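PDB 2F68: collagen adhesin from Staphylococcus aureus, which probably attaches the bacterium to host collagen by wrapping two immunoglobulin-like domains around the rope-like collagen triple helix. Local coordinates for residues L20-S25 / T137-H142; S102-F107 / A302-T307; T200-V205 / S255-T260; T206-N211 / G249-F254. All blocks are in the same frame, centred on the assembly; numbering follows the deposited sequence.

Contact 1: residues L20-S25 / T137-H142; sequences LTVSPS and TNVTVH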
loop_
_atom_site.group_PDB
_atom_site.type_symbol
_atom_site.label_atom_id
_atom_site.label_comp_id
_atom_site.label_asym_id
_atom_site.label_seq_id
_atom_site.Cartn_x
_atom_site.Cartn_y
_atom_site.Cartn_z
ATOM N N LEU A 20 18.678 -13.543 7.607
ATOM C CA LEU A 20 17.630 -12.533 7.495
ATOM C C LEU A 20 18.212 -11.241 6.926
ATOM O O LEU A 20 19.042 -10.586 7.564
ATOM C CB LEU A 20 16.972 -12.284 8.858
ATOM C CG LEU A 20 15.768 -11.338 8.934
ATOM C CD1 LEU A 20 14.505 -11.985 8.379
ATOM C CD2 LEU A 20 15.546 -10.895 10.367
ATOM N N THR A 21 17.778 -10.887 5.717
ATOM C CA THR A 21 18.281 -9.701 5.020
ATOM C C THR A 21 17.151 -8.799 4.534
ATOM O O THR A 21 16.119 -9.281 4.062
ATOM C CB THR A 21 19.165 -10.076 3.807
ATOM O OG1 THR A 21 18.488 -11.043 2.993
ATOM C CG2 THR A 21 20.506 -10.644 4.263
ATOM N N VAL A 22 17.355 -7.489 4.658
ATOM C CA VAL A 22 16.410 -6.501 4.140
ATOM C C VAL A 22 17.110 -5.569 3.151
ATOM O O VAL A 22 18.070 -4.879 3.503
ATOM C CB VAL A 22 15.731 -5.674 5.266
ATOM C CG1 VAL A 22 14.626 -4.800 4.693
ATOM C CG2 VAL A 22 15.160 -6.581 6.339
ATOM N N SER A 23 16.622 -5.566 1.913
ATOM C CA SER A 23 17.169 -4.720 0.856
ATOM C C SER A 23 16.051 -3.960 0.137
ATOM O O SER A 23 15.052 -4.565 -0.261
ATOM C CB SER A 23 17.974 -5.557 -0.142
ATOM O OG SER A 23 18.595 -4.738 -1.116
ATOM N N PRO A 24 16.210 -2.631 -0.031
ATOM C CA PRO A 24 17.347 -1.812 0.409
ATOM C C PRO A 24 17.340 -1.517 1.912
ATOM O O PRO A 24 16.285 -1.556 2.550
ATOM C CB PRO A 24 17.165 -0.517 -0.384
ATOM C CG PRO A 24 15.702 -0.418 -0.594
ATOM C CD PRO A 24 15.195 -1.823 -0.733
ATOM N N SER A 25 18.519 -1.224 2.457
ATOM C CA SER A 25 18.680 -0.949 3.885
ATOM C C SER A 25 18.380 0.506 4.248
ATOM O O SER A 25 18.189 0.830 5.423
ATOM C CB SER A 25 20.091 -1.332 4.346
ATOM O OG SER A 25 21.078 -0.609 3.632
ATOM N N THR A 137 18.512 -7.659 11.436
ATOM C CA THR A 137 18.974 -6.735 10.397
ATOM C C THR A 137 18.308 -5.361 10.536
ATOM O O THR A 137 17.175 -5.257 11.012
ATOM C CB THR A 137 18.765 -7.313 8.970
ATOM O OG1 THR A 137 18.999 -6.291 7.990
ATOM C CG2 THR A 137 17.355 -7.866 8.799
ATOM N N ASN A 138 19.020 -4.319 10.112
ATOM C CA ASN A 138 18.580 -2.938 10.313
ATOM C C ASN A 138 18.100 -2.232 9.048
ATOM O O ASN A 138 18.646 -2.438 7.961
ATOM C CB ASN A 138 19.692 -2.117 10.975
ATOM C CG ASN A 138 20.031 -2.604 12.377
ATOM O OD1 ASN A 138 21.198 -2.623 12.770
ATOM N ND2 ASN A 138 19.013 -2.996 13.137
ATOM N N VAL A 139 17.073 -1.399 9.209
ATOM C CA VAL A 139 16.531 -0.581 8.124
ATOM C C VAL A 139 16.505 0.885 8.557
ATOM O O VAL A 139 15.924 1.225 9.590
ATOM C CB VAL A 139 15.097 -1.020 7.717
ATOM C CG1 VAL A 139 14.665 -0.326 6.429
ATOM C CG2 VAL A 139 15.010 -2.531 7.554
ATOM N N THR A 140 17.142 1.743 7.762
ATOM C CA THR A 140 17.195 3.175 8.045
ATOM C C THR A 140 16.053 3.904 7.336
ATOM O O THR A 140 15.966 3.892 6.105
ATOM C CB THR A 140 18.558 3.786 7.635
ATOM O OG1 THR A 140 19.623 2.993 8.177
ATOM C CG2 THR A 140 18.692 5.215 8.144
ATOM N N VAL A 141 15.179 4.526 8.124
ATOM C CA VAL A 141 14.030 5.257 7.592
ATOM C C VAL A 141 14.197 6.760 7.828
ATOM O O VAL A 141 14.076 7.239 8.959
ATOM C CB VAL A 141 12.687 4.759 8.200
ATOM C CG1 VAL A 141 11.502 5.465 7.548
ATOM C CG2 VAL A 141 12.549 3.248 8.050
ATOM N N HIS A 142 14.478 7.492 6.752
ATOM C CA HIS A 142 14.657 8.943 6.815
ATOM C C HIS A 142 13.316 9.652 6.990
ATOM O O HIS A 142 12.288 9.177 6.503
ATOM C CB HIS A 142 15.368 9.454 5.559
ATOM C CG HIS A 142 16.688 8.795 5.299
ATOM N ND1 HIS A 142 17.846 9.166 5.948
ATOM C CD2 HIS A 142 17.031 7.789 4.460
ATOM C CE1 HIS A 142 18.847 8.416 5.520
ATOM N NE2 HIS A 142 18.379 7.572 4.617
HETATM O O HOH W 1 20.527 0.091 7.767
#

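Contact 2: residues S102-F107 / A302-T307; sequences SDVSGF and AGIEGT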
loop_
_atom_site.group_PDB
_atom_site.type_symbol
_atom_site.label_atom_id
_atom_site.label_comp_id
_atom_site.label_asym_id
_atom_site.label_seq_id
_atom_site.Cartn_x
_atom_site.Cartn_y
_atom_site.Cartn_z
ATOM N N SER A 102 13.022 -34.716 3.810
ATOM C CA SER A 102 14.325 -34.641 4.465
ATOM C C SER A 102 15.225 -33.651 3.727
ATOM O O SER A 102 14.994 -33.359 2.550
ATOM C CB SER A 102 14.981 -36.023 4.522
ATOM O OG SER A 102 15.154 -36.565 3.224
ATOM N N ASP A 103 16.246 -33.148 4.424
ATOM C CA ASP A 103 17.158 -32.122 3.894
ATOM C C ASP A 103 16.384 -30.872 3.459
ATOM O O ASP A 103 16.586 -30.345 2.362
ATOM C CB ASP A 103 18.013 -32.677 2.743
ATOM C CG ASP A 103 18.742 -33.961 3.112
ATOM O OD1 ASP A 103 19.361 -34.015 4.196
ATOM O OD2 ASP A 103 18.703 -34.915 2.307
ATOM N N VAL A 104 15.502 -30.410 4.342
ATOM C CA VAL A 104 14.573 -29.321 4.039
ATOM C C VAL A 104 15.240 -27.951 4.148
ATOM O O VAL A 104 15.888 -27.642 5.149
ATOM C CB VAL A 104 13.313 -29.372 4.950
ATOM C CG1 VAL A 104 12.269 -28.360 4.495
ATOM C CG2 VAL A 104 12.710 -30.772 4.963
ATOM N N SER A 105 15.073 -27.144 3.102
ATOM C CA SER A 105 15.564 -25.768 3.070
ATOM C C SER A 105 14.590 -24.880 2.298
ATOM O O SER A 105 13.984 -25.324 1.322
ATOM C CB SER A 105 16.953 -25.706 2.434
ATOM O OG SER A 105 16.936 -26.213 1.110
ATOM N N GLY A 106 14.446 -23.630 2.734
ATOM C CA GLY A 106 13.521 -22.702 2.085
ATOM C C GLY A 106 13.729 -21.236 2.417
ATOM O O GLY A 106 14.641 -20.882 3.168
ATOM N N PHE A 107 12.873 -20.386 1.850
ATOM C CA PHE A 107 12.943 -18.940 2.068
ATOM C C PHE A 107 11.569 -18.263 2.056
ATOM O O PHE A 107 10.580 -18.844 1.601
ATOM C CB PHE A 107 13.886 -18.276 1.049
ATOM C CG PHE A 107 13.341 -18.225 -0.356
ATOM C CD1 PHE A 107 12.673 -17.094 -0.818
ATOM C CD2 PHE A 107 13.509 -19.302 -1.223
ATOM C CE1 PHE A 107 12.170 -17.039 -2.115
ATOM C CE2 PHE A 107 13.011 -19.256 -2.524
ATOM C CZ PHE A 107 12.340 -18.122 -2.970
ATOM N N ALA A 302 7.640 -17.280 -1.827
ATOM C CA ALA A 302 8.151 -18.254 -0.865
ATOM C C ALA A 302 8.451 -19.592 -1.537
ATOM O O ALA A 302 7.612 -20.138 -2.259
ATOM C CB ALA A 302 7.167 -18.436 0.285
ATOM N N GLY A 303 9.654 -20.108 -1.294
ATOM C CA GLY A 303 10.087 -21.382 -1.863
ATOM C C GLY A 303 10.584 -22.354 -0.809
ATOM O O GLY A 303 10.988 -21.945 0.280
ATOM N N ILE A 304 10.551 -23.643 -1.144
ATOM C CA ILE A 304 10.965 -24.710 -0.227
ATOM C C ILE A 304 11.429 -25.959 -0.989
ATOM O O ILE A 304 10.781 -26.396 -1.943
ATOM C CB ILE A 304 9.843 -25.048 0.812
ATOM C CG1 ILE A 304 10.314 -26.106 1.821
ATOM C CG2 ILE A 304 8.535 -25.445 0.112
ATOM C CD1 ILE A 304 9.506 -26.144 3.109
ATOM N N GLU A 305 12.564 -26.510 -0.564
ATOM C CA GLU A 305 13.131 -27.719 -1.162
ATOM C C GLU A 305 13.171 -28.859 -0.147
ATOM O O GLU A 305 13.306 -28.622 1.055
ATOM C CB GLU A 305 14.539 -27.447 -1.699
ATOM C CG GLU A 305 14.592 -26.483 -2.880
ATOM C CD GLU A 305 16.008 -26.226 -3.371
ATOM O OE1 GLU A 305 16.756 -27.202 -3.597
ATOM O OE2 GLU A 305 16.369 -25.043 -3.543
ATOM N N GLY A 306 13.054 -30.090 -0.639
ATOM C CA GLY A 306 13.073 -31.273 0.219
ATOM C C GLY A 306 13.150 -32.580 -0.545
ATOM O O GLY A 306 12.722 -32.663 -1.699
ATOM N N THR A 307 13.699 -33.603 0.107
ATOM C CA THR A 307 13.829 -34.933 -0.483
ATOM C C THR A 307 12.778 -35.876 0.101
ATOM O O THR A 307 12.657 -36.008 1.321
ATOM C CB THR A 307 15.246 -35.518 -0.265
ATOM O OG1 THR A 307 16.233 -34.520 -0.560
ATOM C CG2 THR A 307 15.479 -36.732 -1.162
#

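Contact 3: residues T200-V205 / S255-T260; sequences TLNINV and SINYKT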
loop_
_atom_site.group_PDB
_atom_site.type_symbol
_atom_site.label_atom_id
_atom_site.label_comp_id
_atom_site.label_asym_id
_atom_site.label_seq_id
_atom_site.Cartn_x
_atom_site.Cartn_y
_atom_site.Cartn_z
ATOM N N THR A 200 -16.823 3.886 -1.930
ATOM C CA THR A 200 -15.620 4.336 -1.224
ATOM C C THR A 200 -15.076 5.659 -1.774
ATOM O O THR A 200 -13.870 5.913 -1.717
ATOM C CB THR A 200 -14.504 3.262 -1.265
ATOM O OG1 THR A 200 -14.220 2.913 -2.626
ATOM C CG2 THR A 200 -14.922 2.014 -0.496
ATOM N N LEU A 201 -15.973 6.501 -2.287
ATOM C CA LEU A 201 -15.593 7.771 -2.909
ATOM C C LEU A 201 -15.083 8.783 -1.875
ATOM O O LEU A 201 -13.880 8.876 -1.649
ATOM C CB LEU A 201 -16.764 8.343 -3.728
ATOM C CG LEU A 201 -16.530 9.246 -4.954
ATOM C CD1 LEU A 201 -16.063 10.654 -4.577
ATOM C CD2 LEU A 201 -15.582 8.611 -5.975
ATOM N N ASN A 202 -16.005 9.518 -1.253
ATOM C CA ASN A 202 -15.714 10.587 -0.273
ATOM C C ASN A 202 -14.884 11.787 -0.763
ATOM O O ASN A 202 -13.857 11.624 -1.427
ATOM C CB ASN A 202 -15.208 10.034 1.083
ATOM C CG ASN A 202 -13.736 9.635 1.066
ATOM O OD1 ASN A 202 -13.405 8.450 1.117
ATOM N ND2 ASN A 202 -12.847 10.623 1.013
ATOM N N ILE A 203 -15.348 12.989 -0.423
ATOM C CA ILE A 203 -14.676 14.234 -0.804
ATOM C C ILE A 203 -14.387 15.082 0.437
ATOM O O ILE A 203 -15.276 15.311 1.261
ATOM C CB ILE A 203 -15.515 15.078 -1.819
ATOM C CG1 ILE A 203 -16.044 14.220 -2.975
ATOM C CG2 ILE A 203 -14.699 16.245 -2.368
ATOM C CD1 ILE A 203 -17.474 13.735 -2.790
ATOM N N ASN A 204 -13.143 15.536 0.563
ATOM C CA ASN A 204 -12.746 16.424 1.655
ATOM C C ASN A 204 -12.515 17.851 1.164
ATOM O O ASN A 204 -11.632 18.100 0.338
ATOM C CB ASN A 204 -11.496 15.893 2.367
ATOM C CG ASN A 204 -11.188 16.644 3.656
ATOM O OD1 ASN A 204 -12.086 16.968 4.435
ATOM N ND2 ASN A 204 -9.908 16.915 3.887
ATOM N N VAL A 205 -13.321 18.779 1.674
ATOM C CA VAL A 205 -13.213 20.190 1.306
ATOM C C VAL A 205 -12.701 21.007 2.493
ATOM O O VAL A 205 -13.231 20.903 3.602
ATOM C CB VAL A 205 -14.563 20.769 0.797
ATOM C CG1 VAL A 205 -14.353 22.136 0.156
ATOM C CG2 VAL A 205 -15.222 19.820 -0.199
ATOM N N SER A 255 -10.187 17.503 -2.053
ATOM C CA SER A 255 -9.488 16.221 -2.041
ATOM C C SER A 255 -10.467 15.077 -2.293
ATOM O O SER A 255 -11.298 14.756 -1.438
ATOM C CB SER A 255 -8.746 16.021 -0.715
ATOM O OG SER A 255 -7.978 14.829 -0.732
ATOM N N ILE A 256 -10.367 14.474 -3.476
ATOM C CA ILE A 256 -11.260 13.383 -3.868
ATOM C C ILE A 256 -10.544 12.033 -3.803
ATOM O O ILE A 256 -9.686 11.723 -4.635
ATOM C CB ILE A 256 -11.884 13.614 -5.273
ATOM C CG1 ILE A 256 -12.622 14.958 -5.317
ATOM C CG2 ILE A 256 -12.827 12.465 -5.643
ATOM C CD1 ILE A 256 -12.929 15.463 -6.716
ATOM N N ASN A 257 -10.906 11.245 -2.795
ATOM C CA ASN A 257 -10.378 9.899 -2.608
ATOM C C ASN A 257 -11.269 8.869 -3.303
ATOM O O ASN A 257 -12.411 9.175 -3.651
ATOM C CB ASN A 257 -10.255 9.596 -1.105
ATOM C CG ASN A 257 -9.666 8.221 -0.817
ATOM O OD1 ASN A 257 -10.266 7.418 -0.101
ATOM N ND2 ASN A 257 -8.490 7.944 -1.372
ATOM N N TYR A 258 -10.729 7.672 -3.537
ATOM C CA TYR A 258 -11.515 6.498 -3.948
ATOM C C TYR A 258 -10.664 5.232 -4.033
ATOM O O TYR A 258 -9.477 5.289 -4.360
ATOM C CB TYR A 258 -12.282 6.731 -5.260
ATOM C CG TYR A 258 -11.429 7.045 -6.468
ATOM C CD1 TYR A 258 -10.948 6.028 -7.292
ATOM C CD2 TYR A 258 -11.124 8.364 -6.802
ATOM C CE1 TYR A 258 -10.173 6.314 -8.409
ATOM C CE2 TYR A 258 -10.348 8.659 -7.917
ATOM C CZ TYR A 258 -9.877 7.630 -8.714
ATOM O OH TYR A 258 -9.110 7.920 -9.818
ATOM N N LYS A 259 -11.289 4.094 -3.738
ATOM C CA LYS A 259 -10.615 2.798 -3.765
ATOM C C LYS A 259 -11.015 1.986 -4.993
ATOM O O LYS A 259 -12.184 1.970 -5.386
ATOM C CB LYS A 259 -10.920 2.004 -2.491
ATOM C CG LYS A 259 -10.360 2.616 -1.214
ATOM C CD LYS A 259 -10.754 1.800 0.007
ATOM C CE LYS A 259 -10.252 2.447 1.289
ATOM N NZ LYS A 259 -10.627 1.654 2.493
ATOM N N THR A 260 -10.032 1.317 -5.591
ATOM C CA THR A 260 -10.263 0.465 -6.757
ATOM C C THR A 260 -9.916 -0.989 -6.446
ATOM O O THR A 260 -8.779 -1.301 -6.081
ATOM C CB THR A 260 -9.460 0.942 -7.990
ATOM O OG1 THR A 260 -8.086 1.127 -7.630
ATOM C CG2 THR A 260 -10.023 2.252 -8.529
HETATM O O HOH W 2 -12.101 5.337 0.460
#

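Contact 4: residues T206-N211 / G249-F254; sequences TGTHSN and GSYNSF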
loop_
_atom_site.group_PDB
_atom_site.type_symbol
_atom_site.label_atom_id
_atom_site.label_comp_id
_atom_site.label_asym_id
_atom_site.label_seq_id
_atom_site.Cartn_x
_atom_site.Cartn_y
_atom_site.Cartn_z
ATOM N N THR A 206 -11.662 21.803 2.251
ATOM C CA THR A 206 -11.084 22.675 3.276
ATOM C C THR A 206 -10.957 24.111 2.772
ATOM O O THR A 206 -10.565 24.343 1.626
ATOM C CB THR A 206 -9.698 22.177 3.752
ATOM O OG1 THR A 206 -8.868 21.894 2.618
ATOM C CG2 THR A 206 -9.831 20.922 4.608
ATOM N N GLY A 207 -11.292 25.065 3.637
ATOM C CA GLY A 207 -11.230 26.485 3.298
ATOM C C GLY A 207 -12.427 27.256 3.819
ATOM O O GLY A 207 -12.736 27.208 5.011
ATOM N N THR A 208 -13.100 27.969 2.916
ATOM C CA THR A 208 -14.290 28.749 3.260
ATOM C C THR A 208 -15.504 27.833 3.442
ATOM O O THR A 208 -16.330 28.054 4.332
ATOM C CB THR A 208 -14.595 29.825 2.188
ATOM O OG1 THR A 208 -13.380 30.475 1.796
ATOM C CG2 THR A 208 -15.570 30.870 2.724
ATOM N N HIS A 209 -15.596 26.808 2.598
ATOM C CA HIS A 209 -16.692 25.842 2.648
ATOM C C HIS A 209 -16.192 24.492 3.172
ATOM O O HIS A 209 -16.313 23.466 2.497
ATOM C CB HIS A 209 -17.328 25.686 1.262
ATOM C CG HIS A 209 -17.871 26.962 0.695
ATOM N ND1 HIS A 209 -19.210 27.287 0.744
ATOM C CD2 HIS A 209 -17.257 27.992 0.066
ATOM C CE1 HIS A 209 -19.397 28.461 0.169
ATOM N NE2 HIS A 209 -18.228 28.911 -0.250
ATOM N N SER A 210 -15.639 24.507 4.383
ATOM C CA SER A 210 -15.002 23.329 4.977
ATOM C C SER A 210 -15.997 22.251 5.409
ATOM O O SER A 210 -16.690 22.398 6.420
ATOM C CB SER A 210 -14.111 23.737 6.155
ATOM O OG SER A 210 -13.073 24.606 5.736
ATOM N N ASN A 211 -16.055 21.171 4.630
ATOM C CA ASN A 211 -16.910 20.015 4.921
ATOM C C ASN A 211 -16.362 18.709 4.346
ATOM O O ASN A 211 -15.677 18.710 3.321
ATOM C CB ASN A 211 -18.338 20.248 4.412
ATOM C CG ASN A 211 -19.228 20.931 5.440
ATOM O OD1 ASN A 211 -19.865 21.942 5.147
ATOM N ND2 ASN A 211 -19.274 20.380 6.649
ATOM N N GLY A 249 -14.940 26.937 -6.347
ATOM C CA GLY A 249 -13.572 26.471 -6.557
ATOM C C GLY A 249 -12.536 27.382 -5.925
ATOM O O GLY A 249 -11.469 26.925 -5.510
ATOM N N SER A 250 -12.857 28.673 -5.856
ATOM C CA SER A 250 -11.985 29.669 -5.238
ATOM C C SER A 250 -11.992 29.552 -3.716
ATOM O O SER A 250 -13.024 29.245 -3.113
ATOM C CB SER A 250 -12.406 31.080 -5.654
ATOM O OG SER A 250 -12.291 31.261 -7.054
ATOM N N TYR A 251 -10.828 29.798 -3.113
ATOM C CA TYR A 251 -10.630 29.782 -1.653
ATOM C C TYR A 251 -10.939 28.432 -0.987
ATOM O O TYR A 251 -11.175 28.369 0.224
ATOM C CB TYR A 251 -11.420 30.913 -0.967
ATOM C CG TYR A 251 -11.367 32.252 -1.674
ATOM C CD1 TYR A 251 -10.216 33.040 -1.641
ATOM C CD2 TYR A 251 -12.477 32.738 -2.365
ATOM C CE1 TYR A 251 -10.169 34.272 -2.289
ATOM C CE2 TYR A 251 -12.441 33.969 -3.015
ATOM C CZ TYR A 251 -11.283 34.730 -2.972
ATOM O OH TYR A 251 -11.242 35.947 -3.611
ATOM N N ASN A 252 -10.923 27.359 -1.778
ATOM C CA ASN A 252 -11.230 26.016 -1.283
ATOM C C ASN A 252 -10.341 24.931 -1.884
ATOM O O ASN A 252 -9.981 24.993 -3.061
ATOM C CB ASN A 252 -12.702 25.672 -1.535
ATOM C CG ASN A 252 -13.651 26.485 -0.675
ATOM O OD1 ASN A 252 -13.642 26.383 0.553
ATOM N ND2 ASN A 252 -14.481 27.294 -1.320
ATOM N N SER A 253 -9.998 23.941 -1.063
ATOM C CA SER A 253 -9.220 22.787 -1.504
ATOM C C SER A 253 -10.107 21.549 -1.579
ATOM O O SER A 253 -10.842 21.247 -0.637
ATOM C CB SER A 253 -8.040 22.538 -0.560
ATOM O OG SER A 253 -7.216 21.486 -1.033
ATOM N N PHE A 254 -10.034 20.839 -2.703
ATOM C CA PHE A 254 -10.867 19.660 -2.930
ATOM C C PHE A 254 -10.028 18.389 -3.033
ATOM O O PHE A 254 -9.252 18.220 -3.977
ATOM C CB PHE A 254 -11.723 19.838 -4.191
ATOM C CG PHE A 254 -12.692 20.988 -4.116
ATOM C CD1 PHE A 254 -12.333 22.249 -4.583
ATOM C CD2 PHE A 254 -13.966 20.809 -3.585
ATOM C CE1 PHE A 254 -13.227 23.316 -4.519
ATOM C CE2 PHE A 254 -14.867 21.869 -3.517
ATOM C CZ PHE A 254 -14.496 23.126 -3.984
HETATM O O HOH W 3 -8.970 19.380 0.583
#

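Contact 1: residues L20-S25 / T137-H142
Val22 and Thr137 meet methyl to methyl, CG2 to CG2 at 3.5 Å, where side chains pack between segments that run nearly parallel (15°), their axes 6.8 Å apart at closest, too far for direct backbone pairing there. The methyl of Thr137 sits between its own backbone N and carbonyl carbon, while OG1 takes the position anti to N (chi1 170°); this turns CG2 inward, where it also meets Leu20 CG at 3.8 Å. Val22 uses its other branch on Val139, crossing it at about a right angle, with Val22 CG1 3.7 Å from Val139 CG2.

The polar contacts gather at the C-terminal end of 20-25, beyond a bend that includes the cis peptide before Pro24. Here Ser25 O accepts Thr140 N at 2.7 Å in an almost straight bond (172°) and receives a CA-H contact from Val139. A water 3.1 Å from Thr140 OG1 adds weak bonds to Ser25 O and Asn138 O.

Ile130 of strand 127-132 packs on both valines. Thr21 and Ser23 bond to strand 31-40, but after the bend Ser25 and Ile27 bond to strand 135-141, consistent with the first strand of an Ig-like fold switching between sheets.

Contact 2: residues S102-F107 / A302-T307
Phe107 lays one face of its ring over the backbone of Gly303, an aromatic-over-glycine pairing within an antiparallel strand pair that also carries a beta bulge. Strand 300-307, near the C-terminus of the chain, pairs with strand 104-116 of the Ig-like domain, consistent with the latch of the "collagen hug". The ring gets there because CG lies between the backbone N and the carbonyl carbon (chi1 72°), folding it across the neighbouring strand; Phe107 CE2 comes to 3.7 Å from Gly303 CA. Lys36 makes a cation-pi contact with the same ring.

On the face that Ile304 occupies, its CD1 meets Val104 CG1 at 3.8 Å, the two side chains slanting across each other, with Leu73, Val75 and Phe39 packing further round Ile304. Gly106, lacking a side chain, lets its CA come within 4.0 Å of Ile304 CA.

Between the Ser105-Glu305 and Ser102-Thr307 pairs the register slips by one residue, with Asp103 in a left-handed backbone conformation. Beyond the bulge, Thr307 O is gripped twice by one serine: Ser102 N donates at 2.8 Å, and Ser102 OG at 3.2 Å from a position 40° out of the carbonyl plane.

Contact 3: residues T200-V205 / S255-T260
Thr200 begins the contact by crossing Lys259 at about a right angle, its OG1 lying 3.4 Å from Lys259 CB. That hydroxyl has its stronger partner in Asp197 O, and takes only a weak bond from Lys259 N. The carbonyl of Thr200 faces Tyr258, whose CA-H points almost straight at it (CA to O 3.3 Å, 176° at the hydrogen), and a water lies between Thr200 O and Asn257 OD1.

The two methyls of Leu201 divide between two residues of the partner strand: Leu201 CD1 touches Ile256 CG2 and Leu201 CD2 touches Tyr258 CB, each pair at 3.9 Å. Its side chain runs alongside that of Ile256, both pointing the same way, but slants across Tyr258.

Asn202 has a positive phi, and here the chain is still irregular. Its amide tilts 34° from that of Asn257, with ND2 resting on Asn257 CB at 3.5 Å. Asn202 O accepts Asn257 N at 3.3 Å, the donor nearly in line with the C=O bond but the N-H bent (147°). Regular pairing follows, inside the five-stranded antiparallel sheet of the collagen-binding domain, an Ig-like sandwich; strand 252-262 lies in the middle of that sheet, with 166-173 along its other side. In CNA a sheet of this domain probably provides the shallow trench for collagen.

Ile203 turns to the buried face, where CG2 meets Ile256 CG1 at 3.8 Å, the two side chains again parallel. Asn204 points to the opposite face beside Ser255, and the two backbones exchange bonds: Asn204 N to Ser255 O, 2.8 Å, and Ser255 N to Asn204 O, 2.9 Å.

Contact 4: residues T206-N211 / G249-F254
His209 sets the edge of its imidazole against the side-chain amide of Asn252, His209 CD2 lying 3.2 Å from Asn252 ND2 with the two planes 62° apart. The amide is tied at both ends. Its OD1 accepts His209 N at 2.9 Å in a nearly straight bond (176°), and Thr208 N bends in on the same oxygen weakly, while ND2 donates to Tyr248 O. As Tyr248 also meets the His209 ring edge-to-face, the imidazole and the amide share one neighbour. Asn252 CG is anti to the carbonyl carbon and beside its own N (chi1 -69°), an arrangement that leads the amide out from its strand to the two consecutive N-H groups.

Tyr251, at the third position of a type II turn, adds its carbonyl oxygen as a weak acceptor for Thr208 N and OG1. Its side chain runs alongside that of Thr208, Tyr251 CB 3.4 Å from Thr208 OG1.

Before the loop, Thr206 and Ser253 form an antiparallel hydrogen-bonded pair: Thr206 N gives to Ser253 O at 3.1 Å and Ser253 N to Thr206 O at 2.8 Å. Thr206 OG1 packs on Ser253 CB at 3.3 Å, and a water joins the two hydroxyls.

Gly207 then leaves the strand at backbone angles that would press any side chain against the preceding carbonyl oxygen, and Ser210 OG closes the loop by donating to Gly207 O at 2.7 Å. The arrangement is that of a beta hairpin joining strands 194-207 and 211-213, its loop held by Asn252 OD1, which takes His209 N firmly and Thr208 N weakly.

The four contacts fall into two domains. Contacts 1 and 2, centres about 25 Å apart, belong to the large mixed sheet of the Ig-like domain; contacts 3 and 4, centres about 15 Å apart, share one strand pair, 194-207 with 252-262, of the collagen-binding domain and touch through Val205. Contacts 2 and 4 lie farthest from each other, about 58 Å between centres. Along the chain contacts 1 and 2 alternate their segments, contact 1 closes before contact 3 opens, and contact 4 falls between the segments of contact 3. Segment 302-307 comes last, after contacts 3 and 4, and joins a strand of the Ig-like domain, consistent with a latch securing both domains around collagen.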